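Local coordinates for protein transmembrane protease (Mus musculus, PDB 2E7V) that probably cleaves peptide bonds as a membrane-anchored serine protease, and is represented here by its SEA domain, a module outside the catalytic unit, at residues L22-P25 / A26-E29. Numbering follows the deposited sequence.
Sequences LNSP and ATHE
Ser24 meets Ala26 and Thr27 through both of its oxygens, a compact example of how a loop can settle its backbone N-H groups just before a helix begins. The carbonyl O of Ser24 accepts a hydrogen bond from the backbone N of Thr27 at 3.2 Å, closing a type I beta turn from Ser24 to Thr27. This bond is nearly straight (171°), although the donor stands above the carbonyl plane. With OG anti to the backbone N of Ser24 (chi1 169°), the hydroxyl reaches forward and its OG accepts a hydrogen bond from the N of Ala26 at 3.2 Å, forming an ST turn with a more bent bond (147°). Between them, Pro25 has no N-H to satisfy, while its carbonyl O is taken by Arg31. Without the hydroxyl, as with an alanine at Ser24, the Ala26 N-H is likely to lose this acceptor, and the OG contact to Ala26 CB at 3.4 Å would go with it. Thr27 is the N-cap of helix 28-46: its OG1 accepts a hydrogen bond from the backbone N of Tyr30 and also bonds the carbonyl O of Ala21. Its methyl CG2 lies 4.0 Å from Ser24 CB. Further along, the buried Leu22 places CD2 3.9 Å from Glu29 CB, the two side chains crossing at about a right angle, while the bent Glu29 chain carries its carboxylate away. At this surface corner of the SEA domain, where the loop after strand 16-17 enters helix 28-46, the turn is probably held largely by local polar bonds, with Pro25 restraining the backbone and two apolar touches beside them.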
ATOM      1  N   LEU A  22     -17.266   1.615  -3.340  1.00 16.33           N
ATOM      2  CA  LEU A  22     -16.084   0.761  -3.227  1.00 18.55           C
ATOM      3  C   LEU A  22     -16.350  -0.721  -3.469  1.00 21.32           C
ATOM      4  O   LEU A  22     -15.409  -1.506  -3.567  1.00 15.79           O
ATOM      5  CB  LEU A  22     -15.398   0.967  -1.869  1.00 15.48           C
ATOM      6  CG  LEU A  22     -14.850   2.382  -1.618  1.00 14.19           C
ATOM      7  CD1 LEU A  22     -13.912   2.354  -0.420  1.00 14.63           C
ATOM      8  CD2 LEU A  22     -14.109   2.888  -2.860  1.00 14.20           C
ATOM      9  N   ASN A  23     -17.626  -1.093  -3.589  1.00 23.08           N
ATOM     10  CA  ASN A  23     -18.018  -2.483  -3.837  1.00 24.76           C
ATOM     11  C   ASN A  23     -17.705  -2.908  -5.265  1.00 25.64           C
ATOM     12  O   ASN A  23     -17.579  -4.099  -5.567  1.00 25.69           O
ATOM     13  CB  ASN A  23     -19.528  -2.665  -3.640  1.00 27.21           C
ATOM     14  CG  ASN A  23     -19.922  -2.841  -2.199  1.00 26.91           C
ATOM     15  OD1 ASN A  23     -19.080  -2.862  -1.305  1.00 30.28           O
ATOM     16  ND2 ASN A  23     -21.216  -2.979  -1.962  1.00 29.77           N
ATOM     17  N   SER A  24     -17.611  -1.924  -6.148  1.00 23.47           N
ATOM     18  CA  SER A  24     -17.367  -2.193  -7.550  1.00 22.40           C
ATOM     19  C   SER A  24     -16.083  -1.591  -8.084  1.00 21.06           C
ATOM     20  O   SER A  24     -15.863  -0.389  -7.993  1.00 21.84           O
ATOM     21  CB  SER A  24     -18.538  -1.681  -8.386  1.00 23.42           C
ATOM     22  OG  SER A  24     -18.210  -1.715  -9.761  1.00 19.80           O
ATOM     23  N   PRO A  25     -15.217  -2.435  -8.655  1.00 21.60           N
ATOM     24  CA  PRO A  25     -13.939  -2.004  -9.225  1.00 21.78           C
ATOM     25  C   PRO A  25     -14.146  -1.016 -10.371  1.00 19.95           C
ATOM     26  O   PRO A  25     -13.228  -0.301 -10.757  1.00 20.51           O
ATOM     27  CB  PRO A  25     -13.324  -3.313  -9.711  1.00 21.08           C
ATOM     28  CG  PRO A  25     -13.828  -4.300  -8.716  1.00 24.50           C
ATOM     29  CD  PRO A  25     -15.285  -3.904  -8.569  1.00 20.13           C
ATOM     30  N   ALA A  26     -15.362  -0.976 -10.905  1.00 22.35           N
ATOM     31  CA  ALA A  26     -15.685  -0.094 -12.024  1.00 18.94           C
ATOM     32  C   ALA A  26     -15.926   1.370 -11.688  1.00 20.39           C
ATOM     33  O   ALA A  26     -15.908   2.215 -12.582  1.00 22.23           O
ATOM     34  CB  ALA A  26     -16.906  -0.638 -12.764  1.00 24.72           C
ATOM     35  N   THR A  27     -16.157   1.683 -10.416  1.00 19.57           N
ATOM     36  CA  THR A  27     -16.446   3.061 -10.032  1.00 17.44           C
ATOM     37  C   THR A  27     -15.261   4.006  -9.992  1.00 16.85           C
ATOM     38  O   THR A  27     -14.102   3.594  -9.851  1.00 14.63           O
ATOM     39  CB  THR A  27     -17.118   3.147  -8.641  1.00 16.64           C
ATOM     40  OG1 THR A  27     -16.203   2.681  -7.641  1.00 17.37           O
ATOM     41  CG2 THR A  27     -18.401   2.318  -8.600  1.00 19.37           C
ATOM     42  N   HIS A  28     -15.573   5.291 -10.099  1.00 16.46           N
ATOM     43  CA  HIS A  28     -14.558   6.325 -10.028  1.00 18.13           C
ATOM     44  C   HIS A  28     -13.878   6.259  -8.659  1.00 18.66           C
ATOM     45  O   HIS A  28     -12.655   6.352  -8.563  1.00 19.30           O
ATOM     46  CB  HIS A  28     -15.204   7.697 -10.221  1.00 19.33           C
ATOM     47  CG  HIS A  28     -14.297   8.843  -9.904  1.00 19.80           C
ATOM     48  ND1 HIS A  28     -14.177   9.368  -8.636  1.00 22.38           N
ATOM     49  CD2 HIS A  28     -13.486   9.585 -10.698  1.00 24.40           C
ATOM     50  CE1 HIS A  28     -13.339  10.389  -8.662  1.00 22.19           C
ATOM     51  NE2 HIS A  28     -12.906  10.543  -9.901  1.00 24.25           N
ATOM     52  N   GLU A  29     -14.674   6.100  -7.602  1.00 12.67           N
ATOM     53  CA  GLU A  29     -14.124   6.027  -6.243  1.00 15.46           C
ATOM     54  C   GLU A  29     -13.108   4.889  -6.067  1.00 13.87           C
ATOM     55  O   GLU A  29     -12.024   5.086  -5.514  1.00 14.74           O
ATOM     56  CB  GLU A  29     -15.244   5.847  -5.214  1.00 13.68           C
ATOM     57  CG  GLU A  29     -16.090   7.087  -4.952  1.00 17.68           C
ATOM     58  CD  GLU A  29     -17.196   7.286  -5.982  1.00 21.78           C
ATOM     59  OE1 GLU A  29     -17.412   6.387  -6.817  1.00 18.46           O
ATOM     60  OE2 GLU A  29     -17.858   8.343  -5.942  1.00 23.78           O
TER